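Local coordinates for protein Xyn30D (Paenibacillus barcinonensis, PDB 4QB6) that is a modular xylan-degrading enzyme, probably an endo-1,4-beta-xylanase, represented here by its calcium-containing carbohydrate-binding module, which holds glucuronic acid-bearing xylan fragments, at residues K89-R94 / D157-T162; I106-T111 / I133-N138. One frame throughout, in Å; residues are numbered along the deposited sequence.

Contact 1 (K89-R94 / D157-T162); sequences KNVKFR and DNITVT. With CA (calcium ion), chain D.
Two trans torsions bring Arg94 and Asp157 together: CG of Arg94 stands opposite its backbone N (chi1 -174°), with the chain extended on to NE, and CG of Asp157 is set likewise, so the two side chains run alongside each other. NH1 of Arg94 meets OD2 of Asp157 at 2.7 Å in a salt bridge, lying nearly on the C-O axis, while the guanidinium and carboxylate planes are turned 56° apart. The other carboxylate oxygen, OD1 of Asp157, binds calcium at 2.3 Å, and the backbone O of Asp157 takes the same ion; Glu41, Glu43, Thr61 and Gly64 complete this site. Arg94 is thus a second-shell residue, its NH1 also bonded to O of Gly59, and an alanine here would probably leave OD2 without its charged mate and the metal-binding carboxylate less firmly oriented. Opposite Arg94 the partner strand fits in two residues, Asp157 and Asn158, which makes a classic beta bulge, and ND2 of Asn158 lies 3.5 Å from CB of Arg94. Beyond the bulge the pairing is regular and antiparallel: N of Lys92 gives a nearly straight bond (173°) to O of Thr160, 2.8 Å away. A water donates to O of Lys92 and also bonds OG1 of Thr160, whose hydroxyl has a second partner in Thr39. On the buried face Phe93 and Ile159 point the same way, CG2 of Ile159 coming obliquely within 3.4 Å of CD2 of Phe93, whose ring also packs edge-to-face with Phe119. Further along, CG2 of Val91 and CG2 of Val161 are 4.4 Å apart. These are the two central strands of a four-stranded antiparallel sheet, one layer of the beta-sandwich of a carbohydrate-binding module, with one of its two calcium sites at the end of these strands.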
loop_
_atom_site.group_PDB
_atom_site.type_symbol
_atom_site.label_atom_id
_atom_site.label_comp_id
_atom_site.label_asym_id
_atom_site.label_seq_id
_atom_site.Cartn_x
_atom_site.Cartn_y
_atom_site.Cartn_z
ATOM N N LYS A 89 -6.630 13.214 0.211
ATOM C CA LYS A 89 -5.210 12.934 0.071
ATOM C C LYS A 89 -4.939 12.098 -1.150
ATOM O O LYS A 89 -5.738 11.186 -1.475
ATOM C CB LYS A 89 -4.680 12.178 1.284
ATOM C CG LYS A 89 -5.020 12.785 2.628
ATOM C CD LYS A 89 -4.589 14.231 2.796
ATOM C CE LYS A 89 -5.074 14.787 4.116
ATOM N NZ LYS A 89 -4.810 16.240 4.218
ATOM N N ASN A 90 -3.824 12.365 -1.812
ATOM C CA ASN A 90 -3.255 11.495 -2.844
ATOM C C ASN A 90 -2.377 10.476 -2.167
ATOM O O ASN A 90 -1.419 10.847 -1.480
ATOM C CB ASN A 90 -2.420 12.305 -3.828
ATOM C CG ASN A 90 -3.236 13.269 -4.634
ATOM O OD1 ASN A 90 -4.399 13.061 -4.870
ATOM N ND2 ASN A 90 -2.615 14.370 -5.053
ATOM N N VAL A 91 -2.726 9.202 -2.242
ATOM C CA VAL A 91 -1.926 8.125 -1.689
ATOM C C VAL A 91 -1.318 7.379 -2.855
ATOM O O VAL A 91 -2.053 6.790 -3.666
ATOM C CB VAL A 91 -2.742 7.188 -0.777
ATOM C CG1 VAL A 91 -1.870 6.071 -0.260
ATOM C CG2 VAL A 91 -3.373 7.974 0.372
ATOM N N LYS A 92 -0.013 7.447 -2.976
ATOM C CA LYS A 92 0.724 6.887 -4.093
ATOM C C LYS A 92 1.481 5.670 -3.647
ATOM O O LYS A 92 2.397 5.758 -2.829
ATOM C CB LYS A 92 1.649 7.948 -4.683
ATOM C CG LYS A 92 2.488 7.442 -5.856
ATOM C CD LYS A 92 3.287 8.561 -6.509
ATOM C CE LYS A 92 4.294 9.185 -5.590
ATOM N NZ LYS A 92 4.997 10.298 -6.302
ATOM N N PHE A 93 1.096 4.508 -4.147
ATOM C CA PHE A 93 1.721 3.236 -3.847
ATOM C C PHE A 93 2.844 2.981 -4.814
ATOM O O PHE A 93 2.632 3.134 -6.027
ATOM C CB PHE A 93 0.705 2.089 -4.024
ATOM C CG PHE A 93 -0.495 2.183 -3.131
ATOM C CD1 PHE A 93 -1.624 2.884 -3.524
ATOM C CD2 PHE A 93 -0.502 1.582 -1.882
ATOM C CE1 PHE A 93 -2.718 2.949 -2.701
ATOM C CE2 PHE A 93 -1.603 1.685 -1.061
ATOM C CZ PHE A 93 -2.705 2.377 -1.476
ATOM N N ARG A 94 4.011 2.594 -4.344
ATOM C CA ARG A 94 5.107 2.118 -5.196
ATOM C C ARG A 94 5.134 0.617 -5.030
ATOM O O ARG A 94 5.270 0.110 -3.901
ATOM C CB ARG A 94 6.438 2.744 -4.822
ATOM C CG ARG A 94 7.564 2.380 -5.800
ATOM C CD ARG A 94 8.787 3.248 -5.565
ATOM N NE ARG A 94 9.827 3.090 -6.605
ATOM C CZ ARG A 94 10.874 2.310 -6.499
ATOM N NH1 ARG A 94 11.038 1.531 -5.461
ATOM N NH2 ARG A 94 11.788 2.264 -7.472
ATOM N N ASP A 157 6.213 -1.609 -1.884
ATOM C CA ASP A 157 7.441 -0.965 -1.401
ATOM C C ASP A 157 7.183 0.105 -0.368
ATOM O O ASP A 157 7.832 0.118 0.684
ATOM C CB ASP A 157 8.213 -0.383 -2.586
ATOM C CG ASP A 157 9.567 0.143 -2.209
ATOM O OD1 ASP A 157 10.124 -0.232 -1.167
ATOM O OD2 ASP A 157 10.062 0.953 -3.014
ATOM N N ASN A 158 6.279 1.006 -0.667
ATOM C CA ASN A 158 6.040 2.190 0.175
ATOM C C ASN A 158 4.769 2.854 -0.282
ATOM O O ASN A 158 4.220 2.489 -1.347
ATOM C CB ASN A 158 7.264 3.165 0.166
ATOM C CG ASN A 158 7.476 3.876 -1.145
ATOM O OD1 ASN A 158 8.627 4.021 -1.622
ATOM N ND2 ASN A 158 6.463 4.376 -1.683
ATOM N N ILE A 159 4.283 3.792 0.511
ATOM C CA ILE A 159 3.275 4.749 0.081
ATOM C C ILE A 159 3.769 6.154 0.308
ATOM O O ILE A 159 4.620 6.416 1.196
ATOM C CB ILE A 159 1.928 4.588 0.795
ATOM C CG1 ILE A 159 2.082 4.709 2.316
ATOM C CG2 ILE A 159 1.302 3.290 0.371
ATOM C CD1 ILE A 159 0.782 4.723 3.069
ATOM N N THR A 160 3.296 7.072 -0.511
ATOM C CA THR A 160 3.532 8.516 -0.292
ATOM C C THR A 160 2.193 9.163 -0.166
ATOM O O THR A 160 1.307 8.934 -1.007
ATOM C CB THR A 160 4.348 9.129 -1.411
ATOM O OG1 THR A 160 5.587 8.429 -1.530
ATOM C CG2 THR A 160 4.626 10.608 -1.160
ATOM N N VAL A 161 2.002 9.990 0.843
ATOM C CA VAL A 161 0.723 10.654 1.115
ATOM C C VAL A 161 0.949 12.141 0.954
ATOM O O VAL A 161 1.875 12.706 1.561
ATOM C CB VAL A 161 0.252 10.354 2.547
ATOM C CG1 VAL A 161 -1.079 11.020 2.831
ATOM C CG2 VAL A 161 0.166 8.842 2.755
ATOM N N THR A 162 0.083 12.779 0.195
ATOM C CA THR A 162 0.197 14.195 -0.146
ATOM C C THR A 162 -1.209 14.777 -0.047
ATOM O O THR A 162 -2.205 14.117 -0.340
ATOM C CB THR A 162 0.794 14.325 -1.569
ATOM O OG1 THR A 162 2.083 13.662 -1.605
ATOM C CG2 THR A 162 0.932 15.773 -2.005
HETATM CA CA CA D . 10.363 -0.248 1.080
HETATM O O HOH W 1 5.202 6.167 -3.153
#

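Contact 2 (I106-T111 / I133-N138); sequences IYVNGT and IQVAMN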
loop_
_atom_site.group_PDB
_atom_site.type_symbol
_atom_site.label_atom_id
_atom_site.label_comp_id
_atom_site.label_asym_id
_atom_site.label_seq_id
_atom_site.Cartn_x
_atom_site.Cartn_y
_atom_site.Cartn_z
ATOM N N ILE A 106 -9.238 -1.302 0.594
ATOM C CA ILE A 106 -8.507 -0.221 1.263
ATOM C C ILE A 106 -9.378 0.370 2.351
ATOM O O ILE A 106 -10.527 0.768 2.095
ATOM C CB ILE A 106 -8.033 0.843 0.249
ATOM C CG1 ILE A 106 -7.264 0.103 -0.881
ATOM C CG2 ILE A 106 -7.245 1.942 0.947
ATOM C CD1 ILE A 106 -6.314 0.882 -1.731
ATOM N N TYR A 107 -8.845 0.395 3.565
ATOM C CA TYR A 107 -9.495 0.897 4.770
ATOM C C TYR A 107 -8.744 2.113 5.239
ATOM O O TYR A 107 -7.525 2.155 5.171
ATOM C CB TYR A 107 -9.452 -0.157 5.884
ATOM C CG TYR A 107 -10.206 -1.449 5.638
ATOM C CD1 TYR A 107 -9.723 -2.414 4.749
ATOM C CD2 TYR A 107 -11.380 -1.724 6.320
ATOM C CE1 TYR A 107 -10.408 -3.606 4.534
ATOM C CE2 TYR A 107 -12.062 -2.911 6.100
ATOM C CZ TYR A 107 -11.555 -3.822 5.199
ATOM O OH TYR A 107 -12.216 -5.032 4.983
ATOM N N VAL A 108 -9.494 3.123 5.662
ATOM C CA VAL A 108 -8.930 4.299 6.289
ATOM C C VAL A 108 -9.588 4.464 7.655
ATOM O O VAL A 108 -10.825 4.456 7.778
ATOM C CB VAL A 108 -9.110 5.567 5.440
ATOM C CG1 VAL A 108 -8.755 6.826 6.232
ATOM C CG2 VAL A 108 -8.299 5.458 4.152
ATOM N N ASN A 109 -8.767 4.522 8.702
ATOM C CA ASN A 109 -9.271 4.645 10.082
ATOM C C ASN A 109 -10.306 3.581 10.410
ATOM O O ASN A 109 -11.328 3.845 11.092
ATOM C CB ASN A 109 -9.799 6.071 10.358
ATOM C CG ASN A 109 -8.721 7.123 10.200
ATOM O OD1 ASN A 109 -8.892 8.202 9.562
ATOM N ND2 ASN A 109 -7.599 6.823 10.729
ATOM N N GLY A 110 -10.070 2.360 9.933
ATOM C CA GLY A 110 -10.906 1.220 10.261
ATOM C C GLY A 110 -12.125 1.010 9.412
ATOM O O GLY A 110 -12.849 0.026 9.628
ATOM N N THR A 111 -12.394 1.887 8.456
ATOM C CA THR A 111 -13.589 1.793 7.618
ATOM C C THR A 111 -13.154 1.490 6.192
ATOM O O THR A 111 -12.251 2.161 5.669
ATOM C CB THR A 111 -14.377 3.119 7.624
ATOM O OG1 THR A 111 -14.823 3.409 8.959
ATOM C CG2 THR A 111 -15.592 3.043 6.693
ATOM N N ILE A 133 -4.275 6.792 -5.512
ATOM C CA ILE A 133 -5.693 6.874 -5.205
ATOM C C ILE A 133 -5.944 8.201 -4.490
ATOM O O ILE A 133 -5.028 8.798 -3.899
ATOM C CB ILE A 133 -6.163 5.710 -4.333
ATOM C CG1 ILE A 133 -5.469 5.709 -2.985
ATOM C CG2 ILE A 133 -5.935 4.365 -5.019
ATOM C CD1 ILE A 133 -5.927 4.644 -2.003
ATOM N N GLN A 134 -7.165 8.714 -4.570
ATOM C CA GLN A 134 -7.570 9.885 -3.807
ATOM C C GLN A 134 -8.594 9.474 -2.772
ATOM O O GLN A 134 -9.670 9.058 -3.146
ATOM C CB GLN A 134 -8.165 10.928 -4.746
ATOM C CG GLN A 134 -7.277 11.249 -5.927
ATOM C CD GLN A 134 -8.000 12.055 -6.994
ATOM O OE1 GLN A 134 -8.066 11.642 -8.148
ATOM N NE2 GLN A 134 -8.552 13.186 -6.610
ATOM N N VAL A 135 -8.270 9.602 -1.480
ATOM C CA VAL A 135 -9.097 9.165 -0.363
ATOM C C VAL A 135 -9.169 10.271 0.687
ATOM O O VAL A 135 -8.205 11.027 0.859
ATOM C CB VAL A 135 -8.590 7.853 0.274
ATOM C CG1 VAL A 135 -8.792 6.667 -0.660
ATOM C CG2 VAL A 135 -7.137 7.969 0.722
ATOM N N ALA A 136 -10.251 10.287 1.445
ATOM C CA ALA A 136 -10.418 11.244 2.527
ATOM C C ALA A 136 -9.645 10.774 3.731
ATOM O O ALA A 136 -9.689 9.608 4.096
ATOM C CB ALA A 136 -11.887 11.359 2.881
ATOM N N MET A 137 -8.911 11.671 4.356
ATOM C CA MET A 137 -8.286 11.383 5.625
ATOM C C MET A 137 -8.441 12.582 6.549
ATOM O O MET A 137 -8.782 13.673 6.124
ATOM C CB MET A 137 -6.812 11.040 5.489
ATOM C CG MET A 137 -6.504 9.935 4.497
ATOM S SD MET A 137 -4.783 9.424 4.497
ATOM C CE MET A 137 -4.870 8.221 5.797
ATOM N N ASN A 138 -8.209 12.351 7.823
ATOM C CA ASN A 138 -8.270 13.406 8.850
ATOM C C ASN A 138 -6.923 13.979 9.102
ATOM O O ASN A 138 -5.894 13.389 8.826
ATOM C CB ASN A 138 -8.776 12.811 10.148
ATOM C CG ASN A 138 -10.199 12.343 10.035
ATOM O OD1 ASN A 138 -10.950 12.855 9.219
ATOM N ND2 ASN A 138 -10.551 11.335 10.796
#
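Ile106 and Ile133 reach toward each other across the inside of the module, and their terminal methyls meet tip to tip, CD1 of Ile106 lying 3.8 Å from CD1 of Ile133. This is the tight end of the contact. Leu114 touches both isoleucines, and Val91 and Phe93 pack against Ile133 as well. Val108 continues the apolar line with its two methyls divided between partners. With CG1 opposite the backbone N (chi1 169°), that branch lies 3.6 Å from O of Ala136 and 4.2 Å from CE of Met137, while CG2 faces CG2 of Val135 at 4.4 Å. The Met137 chain bends at its last torsion (chi3 87°), which brings CE to Val108; the two side chains cross at about a right angle. No hydrogen bond joins the segments, whose strand axes are 8.7 Å apart at their closest and 28° from parallel. That is the layout of a beta-sandwich: strand 102-108 belongs to the five-stranded sheet and strand 128-137 is an edge strand of the four-stranded one, so side chains, not backbone hydrogen bonds, span the gap. At the other end the chain leaves strand 102-108 through a type I' turn from Val108 to Thr111, the tight hairpin turn that leads into strand 111-119. Here packing gives way to a looser, polar rim open to solvent. Asn109 and Asn138 bring their amides nearly parallel, yet OD1 of Asn109 stays 3.8 Å from ND2 of Asn138, without a hydrogen bond; OD1 of Asn109 bonds ND2 of Asn142 instead. The backbone O of Asn138 is bonded by ND2 of Asn83.

Contact 1 is a pairing of neighbours within one sheet, whereas contact 2 bridges two sheets, and the difference shows in their chemistry: backbone hydrogen bonds, a salt bridge and a metal in the first, methyl packing in the second. They share the four-stranded sheet, since strand 87-96 lies beside strand 128-137; N of Lys89 probably bonds O of Val135, and N of Val91 that of Ile133. The interior is common too, with CE1 of Phe93 3.7 Å from CD1 of Ile133. Contact 1 sits nearer the centre of the chain, with one partly exposed face; contact 2 is mostly buried but ends at a solvent-facing turn.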